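Local atomic coordinates of TetR family transcriptional regulator (Rhodococcus erythropolis, PDB entry 4ZA6), a protein that represses transcription as a TetR-family regulator and probably controls the qsdA gene for degradation of N-acyl-homoserine-lactone quorum-sensing signals. Residues M86-E90 and A168-L174; I78-G83 and L174-A178; F106-M111 and Y159-L163; Y63-M67 and I123-I127; M17-E21 and S92-L98. One frame throughout, in Å; residues are numbered along the deposited sequence.

Interaction 1: residues M86-E90 and A168-L174; sequences MRSVE and AEIETAL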
# COMPACT_ATOMS: atom_id res chain seq x y z
N MET A 86 -6.08 -0.98 6.38
CA MET A 86 -6.24 0.47 6.60
C MET A 86 -5.92 0.93 8.02
O MET A 86 -5.27 1.96 8.19
CB MET A 86 -7.61 0.95 6.15
CG MET A 86 -7.77 0.88 4.66
SD MET A 86 -9.26 1.72 4.11
CE MET A 86 -10.51 0.44 4.39
N ARG A 87 -6.34 0.17 9.03
CA ARG A 87 -6.07 0.49 10.42
C ARG A 87 -4.61 0.29 10.77
O ARG A 87 -4.08 1.04 11.57
CB ARG A 87 -7.01 -0.26 11.36
CG ARG A 87 -8.43 0.27 11.27
CD ARG A 87 -9.38 -0.34 12.28
NE ARG A 87 -10.12 -1.44 11.67
CZ ARG A 87 -11.39 -1.36 11.26
NH1 ARG A 87 -12.09 -0.25 11.43
NH2 ARG A 87 -11.96 -2.41 10.69
N SER A 88 -3.93 -0.69 10.10
CA SER A 88 -2.50 -0.94 10.31
C SER A 88 -1.69 0.23 9.73
O SER A 88 -0.75 0.71 10.36
CB SER A 88 -2.08 -2.26 9.68
OG SER A 88 -0.69 -2.46 9.87
N VAL A 89 -2.08 0.70 8.57
CA VAL A 89 -1.45 1.85 7.90
C VAL A 89 -1.67 3.13 8.74
O VAL A 89 -0.73 3.87 8.98
CB VAL A 89 -1.95 2.01 6.46
CG1 VAL A 89 -1.49 3.34 5.85
CG2 VAL A 89 -1.50 0.84 5.60
N GLU A 90 -2.91 3.35 9.23
CA GLU A 90 -3.25 4.50 10.08
C GLU A 90 -2.39 4.55 11.38
O GLU A 90 -1.99 5.64 11.80
CB GLU A 90 -4.76 4.48 10.40
CG GLU A 90 -5.28 5.67 11.20
CD GLU A 90 -6.67 5.49 11.78
OE1 GLU A 90 -7.02 4.36 12.19
OE2 GLU A 90 -7.42 6.50 11.83
N ALA A 168 -8.44 9.80 8.88
CA ALA A 168 -8.48 8.71 7.91
C ALA A 168 -9.93 8.28 7.87
O ALA A 168 -10.51 8.02 8.94
CB ALA A 168 -7.59 7.56 8.37
N GLU A 169 -10.55 8.27 6.69
CA GLU A 169 -11.96 7.91 6.54
C GLU A 169 -12.14 6.42 6.24
O GLU A 169 -12.58 6.05 5.15
CB GLU A 169 -12.63 8.80 5.49
CG GLU A 169 -12.53 10.28 5.85
CD GLU A 169 -12.85 11.24 4.72
OE1 GLU A 169 -12.91 12.46 5.00
OE2 GLU A 169 -12.92 10.81 3.55
N ILE A 170 -11.79 5.57 7.21
CA ILE A 170 -11.83 4.11 7.06
C ILE A 170 -13.23 3.54 6.80
O ILE A 170 -13.39 2.76 5.87
CB ILE A 170 -11.00 3.37 8.16
CG1 ILE A 170 -9.53 3.86 8.13
CG2 ILE A 170 -11.08 1.82 8.01
CD1 ILE A 170 -8.67 3.47 9.30
N GLU A 171 -14.24 3.97 7.59
CA GLU A 171 -15.62 3.50 7.42
C GLU A 171 -16.20 3.85 6.09
O GLU A 171 -16.90 3.03 5.51
CB GLU A 171 -16.54 3.95 8.57
CG GLU A 171 -16.23 3.22 9.87
CD GLU A 171 -16.30 1.70 9.88
OE1 GLU A 171 -15.54 1.09 10.67
OE2 GLU A 171 -17.09 1.11 9.11
N THR A 172 -15.91 5.05 5.59
CA THR A 172 -16.38 5.48 4.26
C THR A 172 -15.70 4.63 3.19
O THR A 172 -16.36 4.23 2.25
CB THR A 172 -16.16 6.99 4.05
OG1 THR A 172 -16.92 7.70 5.03
CG2 THR A 172 -16.58 7.46 2.69
N ALA A 173 -14.42 4.30 3.36
CA ALA A 173 -13.72 3.47 2.37
C ALA A 173 -14.33 2.06 2.36
O ALA A 173 -14.55 1.51 1.28
CB ALA A 173 -12.22 3.40 2.67
N LEU A 174 -14.69 1.53 3.54
CA LEU A 174 -15.34 0.21 3.65
C LEU A 174 -16.72 0.19 2.99
O LEU A 174 -17.11 -0.83 2.40
CB LEU A 174 -15.43 -0.20 5.12
CG LEU A 174 -14.08 -0.62 5.75
CD1 LEU A 174 -14.24 -0.90 7.24
CD2 LEU A 174 -13.50 -1.83 5.04
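Met86 and Ile170 meet because each puts its long branch beside its own backbone N: CG of Met86 lies anti to the carbonyl carbon (chi1 -68°), and CG1 of Ile170 does the same. The thioether bends at chi3 (-82°) and brings Met86 CE to 3.9 Å from Ile170 CG2. Met86 SD rests against Ala173 CB at 3.7 Å, while Met86 CE slides past Leu174 and comes to 3.8 Å from Leu174 CD2. The CG2 methyl of Ile170 that touches Met86 also lies over one face of the Arg87 guanidinium, while Ile170 CD1 touches Arg87 CG at 3.8 Å. Glu171 OE1 approaches the edge of that guanidinium, but the separation of 3.8 Å from Arg87 NH1 makes the salt bridge a long one; the carboxylate is paired more firmly, through OE2, with Arg185. Glu90 lays its carboxylate against two methyl groups: its OE1 is 3.4 Å from Ile170 CD1, and its OE2 is 3.6 Å from Ala168 CB. An alanine here removes the carboxylate and would probably open a gap over Ile170 CD1 and Ala168 CB, leaving the isoleucine tip freer to turn. The short helical segments run nearly antiparallel, at 154°, joining the end of helix 74-90 to the start of helix 170-181, with Leu158 of helix 143-158 against Met86 and His157 against Ala173.

Interaction 2: residues I78-G83 and L174-A178; sequences ILDVFG and LDLIA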
# COMPACT_ATOMS: atom_id res chain seq x y z
N ILE A 78 -13.18 -10.01 2.54
CA ILE A 78 -12.55 -8.91 1.80
C ILE A 78 -12.66 -7.64 2.63
O ILE A 78 -11.68 -6.92 2.77
CB ILE A 78 -13.15 -8.76 0.38
CG1 ILE A 78 -12.87 -10.02 -0.48
CG2 ILE A 78 -12.61 -7.49 -0.30
CD1 ILE A 78 -13.92 -10.30 -1.58
N LEU A 79 -13.85 -7.41 3.23
CA LEU A 79 -14.05 -6.26 4.09
C LEU A 79 -13.13 -6.30 5.30
O LEU A 79 -12.53 -5.28 5.65
CB LEU A 79 -15.52 -6.10 4.50
CG LEU A 79 -16.45 -5.47 3.45
CD1 LEU A 79 -17.93 -5.59 3.89
CD2 LEU A 79 -16.16 -4.00 3.25
N ASP A 80 -12.97 -7.47 5.90
CA ASP A 80 -12.08 -7.63 7.04
C ASP A 80 -10.61 -7.35 6.68
O ASP A 80 -9.92 -6.68 7.45
CB ASP A 80 -12.23 -9.02 7.65
CG ASP A 80 -11.60 -9.16 9.02
OD1 ASP A 80 -11.43 -8.12 9.71
OD2 ASP A 80 -11.36 -10.29 9.44
N VAL A 81 -10.12 -7.89 5.55
CA VAL A 81 -8.73 -7.67 5.10
C VAL A 81 -8.48 -6.16 4.95
O VAL A 81 -7.50 -5.65 5.50
CB VAL A 81 -8.42 -8.42 3.78
CG1 VAL A 81 -7.12 -7.94 3.14
CG2 VAL A 81 -8.39 -9.94 3.99
N PHE A 82 -9.38 -5.45 4.24
CA PHE A 82 -9.24 -4.00 3.99
C PHE A 82 -9.28 -3.16 5.23
O PHE A 82 -8.51 -2.21 5.32
CB PHE A 82 -10.26 -3.49 2.95
CG PHE A 82 -9.70 -3.61 1.56
CD1 PHE A 82 -8.98 -2.56 0.99
CD2 PHE A 82 -9.83 -4.79 0.84
CE1 PHE A 82 -8.42 -2.69 -0.28
CE2 PHE A 82 -9.25 -4.93 -0.42
CZ PHE A 82 -8.55 -3.87 -0.97
N GLY A 83 -10.18 -3.50 6.16
CA GLY A 83 -10.28 -2.81 7.44
C GLY A 83 -8.98 -2.94 8.21
O GLY A 83 -8.45 -1.95 8.71
N LEU A 174 -14.69 1.53 3.54
CA LEU A 174 -15.34 0.21 3.65
C LEU A 174 -16.72 0.19 2.99
O LEU A 174 -17.11 -0.83 2.40
CB LEU A 174 -15.43 -0.20 5.12
CG LEU A 174 -14.08 -0.62 5.75
CD1 LEU A 174 -14.24 -0.90 7.24
CD2 LEU A 174 -13.50 -1.83 5.04
N ASP A 175 -17.47 1.31 3.12
CA ASP A 175 -18.80 1.45 2.53
C ASP A 175 -18.68 1.37 1.01
O ASP A 175 -19.52 0.73 0.36
CB ASP A 175 -19.43 2.79 2.94
CG ASP A 175 -19.89 2.89 4.38
OD1 ASP A 175 -20.24 1.85 4.96
OD2 ASP A 175 -19.96 4.03 4.90
N LEU A 176 -17.62 1.99 0.45
CA LEU A 176 -17.32 1.98 -1.00
C LEU A 176 -16.92 0.58 -1.50
O LEU A 176 -17.35 0.18 -2.58
CB LEU A 176 -16.24 3.00 -1.33
CG LEU A 176 -16.70 4.47 -1.34
CD1 LEU A 176 -15.51 5.41 -1.29
CD2 LEU A 176 -17.56 4.79 -2.60
N ILE A 177 -16.14 -0.17 -0.69
CA ILE A 177 -15.77 -1.57 -1.00
C ILE A 177 -17.04 -2.42 -1.05
O ILE A 177 -17.24 -3.15 -2.02
CB ILE A 177 -14.73 -2.14 -0.02
CG1 ILE A 177 -13.43 -1.35 -0.09
CG2 ILE A 177 -14.49 -3.64 -0.27
CD1 ILE A 177 -12.59 -1.48 1.16
N ALA A 178 -17.90 -2.31 -0.00
CA ALA A 178 -19.19 -3.02 0.08
C ALA A 178 -20.03 -2.75 -1.18
O ALA A 178 -20.43 -3.69 -1.85
CB ALA A 178 -19.96 -2.57 1.30
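Two antiparallel helices of the TetR C-terminal domain, 74-90 and 170-181, pack here through apolar side chains, with the segment axes 10.3 Å apart and at 153°. Leu79 is central. Its CD2 lies 3.4 Å from Leu174 O, a backbone carbonyl already bonded to Ala178 N within its own helix. The same methyl reaches 3.9 Å from Ile177 CG2, placing Leu79 between successive turns of the partner helix. Leu174 answers with CD2, which comes within 3.6 Å of Leu79 O and also approaches Gly83 N. Ile78 adds a looser contact, its CG2 standing 4.3 Å from Ile177 CG2. No hydrogen bond crosses between the segments, and six of the seven touching residues are buried, so apolar contact carries the association. Beyond it, Leu150 and Cys154 of helix 143-158 meet Ile177, and Thr124 of helix 115-133 meets Phe82. CG1 of Ile177 stands anti to its carbonyl carbon (chi1 -63°), a setting that, with chi2 extended, carries CD1 to the root of the Phe82 ring, where Ile177 CD1 is 3.6 Å from both Phe82 CB and Phe82 CG.

Interaction 3: residues F106-M111 and Y159-L163; sequences FIKLAM and YAPLL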
# COMPACT_ATOMS: atom_id res chain seq x y z
N PHE A 106 4.72 11.82 -0.71
CA PHE A 106 3.84 10.70 -0.38
C PHE A 106 2.50 10.70 -1.14
O PHE A 106 2.07 9.63 -1.59
CB PHE A 106 3.62 10.56 1.15
CG PHE A 106 2.86 9.30 1.47
CD1 PHE A 106 3.48 8.06 1.41
CD2 PHE A 106 1.49 9.34 1.70
CE1 PHE A 106 2.74 6.88 1.62
CE2 PHE A 106 0.77 8.17 1.95
CZ PHE A 106 1.40 6.94 1.90
N ILE A 107 1.86 11.87 -1.30
CA ILE A 107 0.59 11.95 -2.03
C ILE A 107 0.79 11.35 -3.42
O ILE A 107 -0.01 10.51 -3.86
CB ILE A 107 -0.02 13.38 -2.09
CG1 ILE A 107 -0.51 13.85 -0.69
CG2 ILE A 107 -1.21 13.41 -3.09
CD1 ILE A 107 -0.75 15.40 -0.55
N LYS A 108 1.91 11.75 -4.08
CA LYS A 108 2.31 11.29 -5.40
C LYS A 108 2.56 9.78 -5.44
O LYS A 108 2.02 9.10 -6.31
CB LYS A 108 3.55 12.07 -5.89
CG LYS A 108 4.03 11.70 -7.27
CD LYS A 108 5.02 12.72 -7.80
CE LYS A 108 5.33 12.45 -9.23
NZ LYS A 108 6.43 11.45 -9.41
N LEU A 109 3.37 9.26 -4.52
CA LEU A 109 3.67 7.82 -4.48
C LEU A 109 2.46 6.91 -4.17
O LEU A 109 2.36 5.80 -4.70
CB LEU A 109 4.79 7.56 -3.45
CG LEU A 109 6.15 8.20 -3.74
CD1 LEU A 109 7.13 7.89 -2.64
CD2 LEU A 109 6.70 7.74 -5.07
N ALA A 110 1.55 7.39 -3.31
CA ALA A 110 0.38 6.63 -2.86
C ALA A 110 -0.89 6.78 -3.68
O ALA A 110 -1.67 5.84 -3.74
CB ALA A 110 0.08 6.97 -1.41
N MET A 111 -1.18 7.99 -4.19
CA MET A 111 -2.48 8.26 -4.83
C MET A 111 -2.48 8.55 -6.31
O MET A 111 -3.52 8.83 -6.88
CB MET A 111 -3.26 9.29 -4.02
CG MET A 111 -3.82 8.69 -2.75
SD MET A 111 -4.39 9.92 -1.61
CE MET A 111 -2.80 10.50 -0.87
N TYR A 159 -5.99 8.22 3.28
CA TYR A 159 -5.07 9.34 3.42
C TYR A 159 -5.74 10.71 3.41
O TYR A 159 -5.05 11.69 3.14
CB TYR A 159 -3.97 9.25 2.33
CG TYR A 159 -3.24 7.93 2.31
CD1 TYR A 159 -2.45 7.53 3.39
CD2 TYR A 159 -3.36 7.05 1.24
CE1 TYR A 159 -1.82 6.29 3.40
CE2 TYR A 159 -2.74 5.80 1.25
CZ TYR A 159 -1.95 5.44 2.32
OH TYR A 159 -1.33 4.22 2.33
N ALA A 160 -7.05 10.79 3.75
CA ALA A 160 -7.85 12.02 3.82
C ALA A 160 -7.18 13.18 4.60
O ALA A 160 -7.28 14.31 4.11
CB ALA A 160 -9.24 11.74 4.34
N PRO A 161 -6.44 12.97 5.73
CA PRO A 161 -5.78 14.11 6.39
C PRO A 161 -4.73 14.83 5.55
O PRO A 161 -4.55 16.03 5.72
CB PRO A 161 -5.18 13.51 7.66
CG PRO A 161 -5.91 12.23 7.87
CD PRO A 161 -6.18 11.73 6.50
N LEU A 162 -4.10 14.13 4.58
CA LEU A 162 -3.13 14.74 3.67
C LEU A 162 -3.78 15.58 2.59
O LEU A 162 -3.12 16.38 1.93
CB LEU A 162 -2.25 13.66 3.02
CG LEU A 162 -1.37 12.89 4.01
CD1 LEU A 162 -0.71 11.73 3.33
CD2 LEU A 162 -0.35 13.83 4.70
N LEU A 163 -5.09 15.37 2.40
CA LEU A 163 -5.88 16.04 1.38
C LEU A 163 -6.76 17.12 1.96
O LEU A 163 -7.66 17.61 1.28
CB LEU A 163 -6.67 14.99 0.56
CG LEU A 163 -5.87 13.77 0.03
CD1 LEU A 163 -6.78 12.73 -0.58
CD2 LEU A 163 -4.82 14.19 -0.99
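Phe106 turns the edge of its ring to the face of Tyr159 in a T-shaped pair, with centroids 5.0 Å apart and planes at 76°. CG of Phe106 is trans to the main-chain nitrogen (chi1 -173°), sending the ring across to the tyrosine; CG of Tyr159 instead sits beside its own N (chi1 -54°), and the ring presents a face to the incoming edge. The CE2-CZ edge points in, with Phe106 CE2 3.5 Å from Tyr159 CE1 and offset toward the rim. Further along the phenylalanine edge, Phe106 CD2 touches Leu162 CD1 at 3.6 Å. Met111 reaches the root of the tyrosine: its chain bends at chi3 and sets Met111 CE 3.6 Å from Tyr159 CB. Its sulfur makes an oblique Met-aromatic contact, with SD 5.4 Å from the ring centroid, and Met111 SD also lies 3.8 Å from Leu163 CD1. Ile107 slides past Leu162 in the opposite direction, and its CD1 stops 3.6 Å from Leu162 O. A serine in place of Tyr159 removes the ring and would probably open a gap beside the Phe106 edge and the Ala110 methyl, letting the phenylalanine turn. The contact joins helix 103-111 to the 3-10 turn that follows helix 143-158, with Leu95 of helix 93-101 touching both rings and Leu55 of helix 47-69 against Phe106.

Interaction 4: residues Y63-M67 and I123-I127; sequences YRKAM and ITAEI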
# COMPACT_ATOMS: atom_id res chain seq x y z
N TYR A 63 -0.64 -6.36 3.64
CA TYR A 63 -1.72 -7.11 2.99
C TYR A 63 -1.66 -8.61 3.35
O TYR A 63 -2.69 -9.20 3.67
CB TYR A 63 -1.61 -6.96 1.47
CG TYR A 63 -2.53 -5.92 0.87
CD1 TYR A 63 -3.82 -6.24 0.46
CD2 TYR A 63 -2.07 -4.63 0.61
CE1 TYR A 63 -4.67 -5.29 -0.11
CE2 TYR A 63 -2.91 -3.66 0.06
CZ TYR A 63 -4.20 -4.01 -0.34
OH TYR A 63 -5.03 -3.06 -0.89
N ARG A 64 -0.47 -9.21 3.26
CA ARG A 64 -0.24 -10.64 3.53
C ARG A 64 -0.58 -11.00 4.95
O ARG A 64 -1.13 -12.07 5.20
CB ARG A 64 1.23 -11.03 3.22
CG ARG A 64 1.66 -10.78 1.77
CD ARG A 64 1.16 -11.83 0.80
NE ARG A 64 1.60 -11.56 -0.57
CZ ARG A 64 0.87 -11.82 -1.64
NH1 ARG A 64 -0.34 -12.35 -1.50
NH2 ARG A 64 1.32 -11.54 -2.85
N LYS A 65 -0.23 -10.12 5.90
CA LYS A 65 -0.52 -10.33 7.32
C LYS A 65 -2.04 -10.25 7.50
O LYS A 65 -2.63 -11.17 8.06
CB LYS A 65 0.21 -9.27 8.18
CG LYS A 65 0.08 -9.52 9.68
CD LYS A 65 0.73 -8.43 10.50
CE LYS A 65 0.53 -8.64 11.99
NZ LYS A 65 1.18 -7.57 12.79
N ALA A 66 -2.68 -9.22 6.94
CA ALA A 66 -4.13 -9.08 7.06
C ALA A 66 -4.88 -10.25 6.44
O ALA A 66 -5.88 -10.67 7.01
CB ALA A 66 -4.59 -7.77 6.44
N MET A 67 -4.40 -10.80 5.30
CA MET A 67 -5.02 -11.95 4.62
C MET A 67 -4.98 -13.22 5.46
O MET A 67 -5.90 -14.02 5.38
CB MET A 67 -4.33 -12.23 3.28
CG MET A 67 -4.72 -11.27 2.17
SD MET A 67 -3.49 -11.27 0.81
CE MET A 67 -3.85 -12.86 0.05
N ILE A 123 -2.49 -7.48 -5.42
CA ILE A 123 -2.81 -8.32 -4.26
C ILE A 123 -4.33 -8.35 -4.09
O ILE A 123 -4.88 -9.42 -3.84
CB ILE A 123 -2.10 -7.87 -2.95
CG1 ILE A 123 -0.55 -7.99 -3.10
CG2 ILE A 123 -2.61 -8.71 -1.75
CD1 ILE A 123 0.25 -7.35 -1.97
N THR A 124 -5.02 -7.18 -4.27
CA THR A 124 -6.50 -7.18 -4.19
C THR A 124 -7.11 -8.14 -5.25
O THR A 124 -7.99 -8.92 -4.92
CB THR A 124 -7.10 -5.77 -4.26
OG1 THR A 124 -6.50 -4.96 -3.26
CG2 THR A 124 -8.64 -5.79 -4.08
N ALA A 125 -6.60 -8.09 -6.50
CA ALA A 125 -7.01 -8.94 -7.62
C ALA A 125 -6.88 -10.44 -7.25
O ALA A 125 -7.75 -11.24 -7.56
CB ALA A 125 -6.15 -8.63 -8.85
N GLU A 126 -5.79 -10.80 -6.57
CA GLU A 126 -5.48 -12.16 -6.10
C GLU A 126 -6.52 -12.59 -5.03
O GLU A 126 -7.03 -13.73 -5.08
CB GLU A 126 -4.05 -12.19 -5.56
CG GLU A 126 -3.61 -13.53 -5.00
CD GLU A 126 -2.45 -13.44 -4.03
OE1 GLU A 126 -1.60 -12.53 -4.18
OE2 GLU A 126 -2.37 -14.30 -3.13
N ILE A 127 -6.84 -11.70 -4.09
CA ILE A 127 -7.85 -11.91 -3.04
C ILE A 127 -9.22 -12.17 -3.71
O ILE A 127 -9.92 -13.12 -3.34
CB ILE A 127 -7.91 -10.72 -2.04
CG1 ILE A 127 -6.68 -10.70 -1.12
CG2 ILE A 127 -9.20 -10.78 -1.20
CD1 ILE A 127 -6.27 -9.28 -0.63
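Ile123 and Tyr63 form the apolar centre where helix 47-69, the long helix that leads from the DNA-binding end of a TetR-type repressor, packs against helix 115-133 of the C-terminal domain. The two segments run nearly parallel, 21° between their directions and 11.6 Å between axes. CB of Ile123 lies over one face of the Tyr63 ring, and the CG2 methyl comes to 3.5 Å from Tyr63 CD1. Ile127 meets the same ring at its edge, through CD1. Met67 fills the next turn: its chain bends at chi3 (73°), and its sulfur touches both isoleucines, with Met67 SD 3.7 Å from Ile123 CG2 and equally far from Ile127 CD1. Met67 and Ile127 reach toward each other tip to tip, whereas the methionine crosses Ile123 obliquely. At the far end of the tyrosine, Tyr63 OH is 3.4 Å from Thr124 OG1, a hydroxyl whose established partner is the carbonyl oxygen of Ser120. Further out the contact becomes ionic. Ile123 CG1 sits over one face of the Arg64 guanidinium, 4.0 Å from Arg64 NH2, while Glu126 takes its edge. Glu60 forms a second salt bridge with this guanidinium, through NH2, so the arginine is shared between two carboxylates. The principal bond to Glu126 runs from Arg64 NH1 to Glu126 OE1 at 3.0 Å and 162°, almost within the guanidinium plane, and meets the oxygen on its syn side.

Interaction 5: residues M17-E21 and S92-L98; sequences MYLAE and STELRAL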
# COMPACT_ATOMS: atom_id res chain seq x y z
N MET A 17 16.20 2.71 6.73
CA MET A 17 16.15 4.15 6.92
C MET A 17 14.70 4.59 7.14
O MET A 17 14.44 5.37 8.05
CB MET A 17 16.76 4.88 5.72
CG MET A 17 18.26 4.73 5.62
SD MET A 17 18.92 5.27 4.02
CE MET A 17 19.13 7.00 4.34
N TYR A 18 13.75 4.03 6.35
CA TYR A 18 12.31 4.32 6.48
C TYR A 18 11.81 3.87 7.86
O TYR A 18 11.24 4.68 8.59
CB TYR A 18 11.49 3.67 5.34
CG TYR A 18 9.98 3.70 5.55
CD1 TYR A 18 9.28 4.90 5.57
CD2 TYR A 18 9.26 2.51 5.68
CE1 TYR A 18 7.90 4.92 5.78
CE2 TYR A 18 7.88 2.52 5.90
CZ TYR A 18 7.20 3.73 5.94
OH TYR A 18 5.85 3.74 6.13
N LEU A 19 12.14 2.62 8.25
CA LEU A 19 11.79 2.03 9.53
C LEU A 19 12.42 2.75 10.72
O LEU A 19 11.83 2.74 11.80
CB LEU A 19 12.19 0.56 9.54
CG LEU A 19 11.42 -0.30 10.51
CD1 LEU A 19 9.94 -0.45 10.08
CD2 LEU A 19 12.08 -1.63 10.68
N ALA A 20 13.60 3.35 10.51
CA ALA A 20 14.30 4.10 11.56
C ALA A 20 13.86 5.58 11.62
O ALA A 20 14.34 6.33 12.47
CB ALA A 20 15.81 3.99 11.37
N GLU A 21 12.90 5.97 10.76
CA GLU A 21 12.32 7.30 10.60
C GLU A 21 13.33 8.33 10.14
O GLU A 21 13.27 9.51 10.51
CB GLU A 21 11.53 7.75 11.84
CG GLU A 21 10.48 6.77 12.31
CD GLU A 21 9.66 7.20 13.51
OE1 GLU A 21 9.70 8.40 13.88
OE2 GLU A 21 8.97 6.33 14.08
N SER A 92 0.69 3.37 11.74
CA SER A 92 2.13 3.28 11.45
C SER A 92 2.89 4.51 11.87
O SER A 92 2.66 5.58 11.31
CB SER A 92 2.36 3.04 9.96
OG SER A 92 3.74 2.97 9.66
N THR A 93 3.84 4.36 12.81
CA THR A 93 4.69 5.47 13.29
C THR A 93 5.71 5.89 12.20
O THR A 93 5.91 7.10 11.99
CB THR A 93 5.35 5.11 14.62
OG1 THR A 93 5.73 3.74 14.57
CG2 THR A 93 4.42 5.33 15.78
N GLU A 94 6.30 4.91 11.48
CA GLU A 94 7.23 5.16 10.37
C GLU A 94 6.56 5.93 9.22
O GLU A 94 7.14 6.89 8.70
CB GLU A 94 7.93 3.87 9.89
CG GLU A 94 7.03 2.72 9.44
CD GLU A 94 6.58 1.74 10.51
OE1 GLU A 94 6.93 1.93 11.70
OE2 GLU A 94 5.86 0.77 10.15
N LEU A 95 5.32 5.56 8.85
CA LEU A 95 4.59 6.30 7.82
C LEU A 95 4.31 7.71 8.30
O LEU A 95 4.58 8.67 7.57
CB LEU A 95 3.27 5.61 7.41
CG LEU A 95 2.50 6.36 6.32
CD1 LEU A 95 3.32 6.42 5.02
CD2 LEU A 95 1.15 5.76 6.09
N ARG A 96 3.82 7.84 9.55
CA ARG A 96 3.50 9.12 10.20
C ARG A 96 4.67 10.10 10.14
O ARG A 96 4.45 11.27 9.82
CB ARG A 96 3.03 8.88 11.65
CG ARG A 96 2.06 9.94 12.16
CD ARG A 96 1.20 9.41 13.30
NE ARG A 96 0.05 8.64 12.82
CZ ARG A 96 -1.15 9.14 12.55
NH1 ARG A 96 -1.38 10.44 12.71
NH2 ARG A 96 -2.13 8.35 12.12
N ALA A 97 5.90 9.63 10.43
CA ALA A 97 7.12 10.44 10.39
C ALA A 97 7.41 10.89 8.96
O ALA A 97 7.79 12.03 8.75
CB ALA A 97 8.30 9.64 10.94
N LEU A 98 7.21 9.98 7.98
CA LEU A 98 7.44 10.24 6.56
C LEU A 98 6.43 11.25 6.04
O LEU A 98 6.84 12.22 5.42
CB LEU A 98 7.38 8.92 5.76
CG LEU A 98 7.60 9.04 4.24
CD1 LEU A 98 9.09 9.02 3.89
CD2 LEU A 98 6.85 7.95 3.49
O HOH W 1 9.85 6.82 8.39
O HOH W 2 8.42 3.71 14.00
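Tyr18, on the last turn of helix 4-19, lays one ring face over Glu94 in a CH-pi contact, Glu94 CB being 4.2 Å from the ring centroid and 17° off its normal. The ring stands almost perpendicular to the Glu94 carboxylate, at 87°, and its CE1 also touches Leu98 CD2 at 3.9 Å. Glu94 CG lies between N and the carbonyl carbon (chi1 57°), a setting that carries it to 3.6 Å from Tyr18 CZ. The phenol oxygen is 3.4 Å from Leu95 CB and hydrogen-bonds a bound methylpentanediol, probably from the crystallisation liquor. A water donates to both Tyr18 O and Glu94 O, bridging the two backbones. Leu19 then lies alongside Glu94, its CD1 4.0 Å from Glu94 CD. At Glu21, positive phi and two bonds back into the last turn form a Schellman motif. Its extended side chain crosses to Ala97, with Glu21 OE1 3.5 Å from Ala97 CB, and a second water links Glu21 OE2 to Thr93 OG1, with a longer bond to Glu94 OE1. In the partner segment, N-cap Ser92 accepts from Leu95 N through OG. A Schellman helix end thus meets an N-capped helix start, consistent with the junction between N-terminal DNA-binding region and C-terminal domain in TetR-type repressors.

Interactions 1 and 2 join the same helices, 74-90 and 170-181, and share Leu174, but interaction 2 is buried and purely apolar while interaction 1 adds charged groups at its margin. Interaction 4 touches interaction 2 through Phe82, which packs on Thr124 and Tyr63, and is likewise apolar inside with an ionic edge. Interaction 3, partly buried, relies on aromatic and sulfur contacts; its Tyr159 packs on Val89 beside interaction 1. Interaction 5 is the surface contact, and waters bridge its segments. It meets interaction 3 where Phe106 touches Leu95, and interaction 1 through a probable hydrogen bond from Arg96 to Glu90 O. Interactions 4 and 5 lie on opposite sides of the chain's centre.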